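Side-chain contacts in glyoxylate reductase (Paecilomyces sp. J18, PDB 3WNV), which probably reduces glyoxylate to glycolate with a nicotinamide cofactor, as a fungal member of the D-isomer-specific 2-hydroxyacid dehydrogenases: residues R172-A175 and N179-Y182; I225-L230 and L253-E258. All coordinates share one frame; numbering follows the deposited sequence.

Interaction 1 (R172-A175 and N179-Y182)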
loop_
_atom_site.group_PDB
_atom_site.type_symbol
_atom_site.label_atom_id
_atom_site.label_comp_id
_atom_site.label_asym_id
_atom_site.label_seq_id
_atom_site.Cartn_x
_atom_site.Cartn_y
_atom_site.Cartn_z
ATOM N N ARG A 172 -9.260 11.792 10.574
ATOM C CA ARG A 172 -10.629 11.268 10.543
ATOM C C ARG A 172 -11.025 10.707 11.891
ATOM O O ARG A 172 -12.103 11.036 12.414
ATOM C CB ARG A 172 -10.743 10.193 9.472
ATOM C CG ARG A 172 -10.740 10.749 8.033
ATOM C CD ARG A 172 -10.158 9.727 7.055
ATOM N NE ARG A 172 -10.194 10.242 5.672
ATOM C CZ ARG A 172 -9.398 11.200 5.182
ATOM N NH1 ARG A 172 -8.449 11.800 5.931
ATOM N NH2 ARG A 172 -9.570 11.574 3.921
ATOM N N ALA A 173 -10.166 9.849 12.445
ATOM C CA ALA A 173 -10.476 9.178 13.709
ATOM C C ALA A 173 -10.727 10.148 14.860
ATOM O O ALA A 173 -11.555 9.871 15.719
ATOM C CB ALA A 173 -9.367 8.214 14.082
ATOM N N ARG A 174 -10.010 11.269 14.907
ATOM C CA ARG A 174 -10.290 12.264 15.928
ATOM C C ARG A 174 -11.709 12.835 15.843
ATOM O O ARG A 174 -12.324 13.153 16.876
ATOM C CB ARG A 174 -9.260 13.416 15.888
ATOM C CG ARG A 174 -8.065 13.147 16.779
ATOM C CD ARG A 174 -7.090 14.349 16.857
ATOM N NE ARG A 174 -6.490 14.550 15.561
ATOM C CZ ARG A 174 -5.280 14.122 15.202
ATOM N NH1 ARG A 174 -4.461 13.500 16.059
ATOM N NH2 ARG A 174 -4.885 14.344 13.974
ATOM N N ALA A 175 -12.206 12.993 14.623
ATOM C CA ALA A 175 -13.560 13.495 14.420
ATOM C C ALA A 175 -14.592 12.481 14.899
ATOM O O ALA A 175 -15.741 12.863 15.207
ATOM C CB ALA A 175 -13.788 13.881 12.966
ATOM N N ASN A 179 -8.833 9.019 20.680
ATOM C CA ASN A 179 -7.533 9.526 21.109
ATOM C C ASN A 179 -6.496 8.805 20.265
ATOM O O ASN A 179 -6.660 7.624 19.923
ATOM C CB ASN A 179 -7.286 9.180 22.569
ATOM C CG ASN A 179 -8.309 9.777 23.470
ATOM O OD1 ASN A 179 -8.893 9.085 24.303
ATOM N ND2 ASN A 179 -8.556 11.070 23.305
ATOM N N ILE A 180 -5.428 9.493 19.919
ATOM C CA ILE A 180 -4.492 8.918 18.935
ATOM C C ILE A 180 -3.126 8.691 19.563
ATOM O O ILE A 180 -2.554 9.605 20.167
ATOM C CB ILE A 180 -4.300 9.822 17.710
ATOM C CG1 ILE A 180 -5.639 10.376 17.233
ATOM C CG2 ILE A 180 -3.533 9.075 16.590
ATOM C CD1 ILE A 180 -6.624 9.271 16.717
ATOM N N ILE A 181 -2.613 7.473 19.449
ATOM C CA ILE A 181 -1.221 7.196 19.828
ATOM C C ILE A 181 -0.490 6.558 18.653
ATOM O O ILE A 181 -1.110 5.983 17.756
ATOM C CB ILE A 181 -1.088 6.289 21.078
ATOM C CG1 ILE A 181 -1.765 4.924 20.833
ATOM C CG2 ILE A 181 -1.701 6.981 22.288
ATOM C CD1 ILE A 181 -1.542 3.924 22.030
ATOM N N TYR A 182 0.835 6.631 18.660
ATOM C CA TYR A 182 1.587 6.049 17.556
ATOM C C TYR A 182 2.991 5.657 17.951
ATOM O O TYR A 182 3.567 6.168 18.920
ATOM C CB TYR A 182 1.657 7.021 16.370
ATOM C CG TYR A 182 2.768 8.057 16.521
ATOM C CD1 TYR A 182 2.602 9.180 17.340
ATOM C CD2 TYR A 182 3.975 7.920 15.835
ATOM C CE1 TYR A 182 3.636 10.141 17.496
ATOM C CE2 TYR A 182 4.992 8.883 15.973
ATOM C CZ TYR A 182 4.807 9.982 16.795
ATOM O OH TYR A 182 5.829 10.921 16.905
#
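Ile180, near the start of strand 179-183, reaches back to helix 164-175 and is met there by two neighbouring residues, Ala173 and Arg174. Its CG1 branch does the touching: with CG1 lying anti to the carbonyl carbon and beside the backbone N (chi1 -44°), the longer arm is carried toward the helix. At its end Ile180 CD1 meets the methyl of Ala173, 3.9 Å from CB to CD1. The small alanine suits this buried spot, since it gives the isoleucine arm an apolar surface without holding helix and strand further apart.

Arg174 comes across that arm instead of running along it, and the two side chains cross at about a right angle. The first contact is made by its aliphatic part, with Arg174 CG 3.7 Å from Ile180 CG1. A bend at chi3 (-66°) then turns the chain back over the isoleucine, and Arg174 NH1 comes within 3.5 Å of the same Ile180 CG1, which lies obliquely to the guanidinium plane. Arginine suits a partly exposed border of this kind: its methylenes cover the hydrophobic residue while its charged end makes a long, weak ion pair with Asp194. With the long chain cut back to an alanine, the Ile180 arm is likely to lose its cover on the Arg174 side, and Asp194 the distant positive charge it faces.

The contact joins the helix to the strand that follows it in the chain, within the beta-alpha-beta unit formed by strand 156-160, helix 164-175 and strand 179-183. Leu157 of strand 156-160 touches both Ala173 and Ile180, and Ile159 adds to the packing round the isoleucine.

Interaction 2 (I225-L230 and L253-E258); sequences IGEKEL and LVRALE
Between residues 225-230 and 253-258, on helices 227-232 and 250-259, the CA atoms of Leu230 and Ala256 are the nearest, 7.1 Å apart, a close approach that the small alanine side chain permits. Leu230 points toward the second helix and carries the apolar part of the contact. Its CG lies beside the backbone N, anti to the carbonyl carbon (chi1 -69°), and the CD1 methyl meets the CB of Ala256 at 3.9 Å. Leu230 CD1 also rests against the backbone of Leu253, 3.7 Å from its N, while the other methyl, CD2, lies 4.5 Å from Leu253 CD1. A branched leucine can thus serve two residues one helical turn apart.

At the exposed border the apolar packing gives way to a salt bridge between Glu227 and Arg255. Glu227 OE2 is 2.6 Å from Arg255 NH2, yet the hydrogen bond is weak because the N-H points well off line, at 128°. The carboxylate and guanidinium planes are turned 68° apart, too far for a flat paired bridge. Glu227 CG lies at the guanidinium edge, in its plane, 3.3 Å from NH2. Long, flexible chains suit both positions, spanning the gap while their charges remain near solvent.

Within residues 225-230, a fairly straight hydrogen bond of 2.8 Å runs from Gly226 N to the anti side of Glu229 OE1, the half of a capping box that a glycine N-cap still allows. Beneath the helices lies the parallel sheet: Leu230 and Leu253 both touch Ile239 of strand 237-241, and Leu253 and Ala256 reach Val265 and Val262 of strand 262-267.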
loop_
_atom_site.group_PDB
_atom_site.type_symbol
_atom_site.label_atom_id
_atom_site.label_comp_id
_atom_site.label_asym_id
_atom_site.label_seq_id
_atom_site.Cartn_x
_atom_site.Cartn_y
_atom_site.Cartn_z
ATOM N N ILE A 225 3.805 -8.056 13.230
ATOM C CA ILE A 225 2.757 -8.478 14.172
ATOM C C ILE A 225 2.584 -9.999 14.060
ATOM O O ILE A 225 1.980 -10.494 13.131
ATOM C CB ILE A 225 1.419 -7.730 13.874
ATOM C CG1 ILE A 225 1.678 -6.215 13.826
ATOM C CG2 ILE A 225 0.301 -8.097 14.883
ATOM C CD1 ILE A 225 2.039 -5.652 15.157
ATOM N N GLY A 226 3.185 -10.743 14.976
ATOM C CA GLY A 226 2.985 -12.172 15.007
ATOM C C GLY A 226 2.410 -12.578 16.357
ATOM O O GLY A 226 1.849 -11.740 17.053
ATOM N N GLU A 227 2.546 -13.854 16.714
ATOM C CA GLU A 227 1.898 -14.395 17.920
ATOM C C GLU A 227 2.232 -13.594 19.147
ATOM O O GLU A 227 1.347 -13.296 19.967
ATOM C CB GLU A 227 2.404 -15.802 18.188
ATOM C CG GLU A 227 1.780 -16.891 17.385
ATOM C CD GLU A 227 1.985 -18.230 18.067
ATOM O OE1 GLU A 227 2.450 -18.220 19.230
ATOM O OE2 GLU A 227 1.682 -19.272 17.452
ATOM N N LYS A 228 3.522 -13.294 19.291
ATOM C CA LYS A 228 4.046 -12.578 20.465
ATOM C C LYS A 228 3.359 -11.221 20.603
ATOM O O LYS A 228 2.945 -10.829 21.703
ATOM C CB LYS A 228 5.569 -12.349 20.353
ATOM C CG LYS A 228 6.432 -13.023 21.429
ATOM C CD LYS A 228 7.723 -12.214 21.712
ATOM C CE LYS A 228 7.512 -11.143 22.808
ATOM N NZ LYS A 228 6.859 -11.669 24.083
ATOM N N GLU A 229 3.247 -10.494 19.489
ATOM C CA GLU A 229 2.660 -9.163 19.509
ATOM C C GLU A 229 1.159 -9.173 19.744
ATOM O O GLU A 229 0.623 -8.313 20.439
ATOM C CB GLU A 229 2.965 -8.438 18.190
ATOM C CG GLU A 229 4.456 -8.072 18.023
ATOM C CD GLU A 229 5.348 -9.272 17.775
ATOM O OE1 GLU A 229 4.873 -10.298 17.199
ATOM O OE2 GLU A 229 6.529 -9.201 18.170
ATOM N N LEU A 230 0.466 -10.149 19.171
ATOM C CA LEU A 230 -0.963 -10.267 19.382
ATOM C C LEU A 230 -1.226 -10.518 20.862
ATOM O O LEU A 230 -2.225 -10.028 21.418
ATOM C CB LEU A 230 -1.526 -11.423 18.548
ATOM C CG LEU A 230 -1.479 -11.128 17.044
ATOM C CD1 LEU A 230 -1.702 -12.387 16.238
ATOM C CD2 LEU A 230 -2.512 -10.039 16.642
ATOM N N LEU A 253 -2.914 -14.368 13.305
ATOM C CA LEU A 253 -4.060 -13.484 13.433
ATOM C C LEU A 253 -5.337 -14.331 13.494
ATOM O O LEU A 253 -6.229 -14.084 14.335
ATOM C CB LEU A 253 -4.079 -12.511 12.244
ATOM C CG LEU A 253 -5.370 -11.677 12.176
ATOM C CD1 LEU A 253 -5.387 -10.685 13.281
ATOM C CD2 LEU A 253 -5.440 -10.983 10.796
ATOM N N VAL A 254 -5.425 -15.347 12.631
ATOM C CA VAL A 254 -6.604 -16.235 12.655
ATOM C C VAL A 254 -6.744 -16.945 14.014
ATOM O O VAL A 254 -7.836 -16.979 14.610
ATOM C CB VAL A 254 -6.579 -17.252 11.493
ATOM C CG1 VAL A 254 -7.634 -18.382 11.742
ATOM C CG2 VAL A 254 -6.864 -16.534 10.148
ATOM N N ARG A 255 -5.650 -17.503 14.534
ATOM C CA ARG A 255 -5.730 -18.121 15.857
ATOM C C ARG A 255 -6.167 -17.151 16.965
ATOM O O ARG A 255 -6.836 -17.544 17.920
ATOM C CB ARG A 255 -4.386 -18.767 16.236
ATOM C CG ARG A 255 -3.917 -19.809 15.225
ATOM C CD ARG A 255 -2.762 -20.645 15.769
ATOM N NE ARG A 255 -1.523 -19.873 15.902
ATOM C CZ ARG A 255 -0.622 -19.697 14.928
ATOM N NH1 ARG A 255 -0.813 -20.219 13.724
ATOM N NH2 ARG A 255 0.484 -18.997 15.157
ATOM N N ALA A 256 -5.759 -15.889 16.850
ATOM C CA ALA A 256 -6.086 -14.879 17.832
ATOM C C ALA A 256 -7.544 -14.426 17.737
ATOM O O ALA A 256 -8.183 -14.065 18.732
ATOM C CB ALA A 256 -5.088 -13.675 17.701
ATOM N N LEU A 257 -8.081 -14.454 16.527
ATOM C CA LEU A 257 -9.514 -14.228 16.332
ATOM C C LEU A 257 -10.286 -15.391 16.928
ATOM O O LEU A 257 -11.320 -15.208 17.604
ATOM C CB LEU A 257 -9.801 -14.115 14.831
ATOM C CG LEU A 257 -9.542 -12.725 14.267
ATOM C CD1 LEU A 257 -9.404 -12.771 12.765
ATOM C CD2 LEU A 257 -10.695 -11.749 14.643
ATOM N N GLU A 258 -9.766 -16.592 16.695
ATOM C CA GLU A 258 -10.414 -17.818 17.171
ATOM C C GLU A 258 -10.466 -17.920 18.695
ATOM O O GLU A 258 -11.441 -18.421 19.251
ATOM C CB GLU A 258 -9.721 -19.057 16.598
ATOM C CG GLU A 258 -9.963 -19.299 15.107
ATOM C CD GLU A 258 -9.120 -20.453 14.552
ATOM O OE1 GLU A 258 -8.125 -20.870 15.206
ATOM O OE2 GLU A 258 -9.456 -20.940 13.448
#

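In the fold
Both contacts lie in the parallel, Rossmann-type sheet domain that probably binds the nicotinamide cofactor, but in different parts of it. Interaction 1 joins a helix to the strand that follows it, whereas interaction 2 packs two helices against each other over strands 237-241 and 262-267. Strands 156-160 and 210-213 separate strand 179-183 from strand 237-241 in the sheet. The contact centres are 24 Å apart and their nearest atoms about 12 Å, with no direct touch. Of interaction 1, the side chain of Ile180 comes close to, but does not touch, Gly161, Gly163 and Gly166, a GxGxxG pattern that probably belongs to the cofactor site.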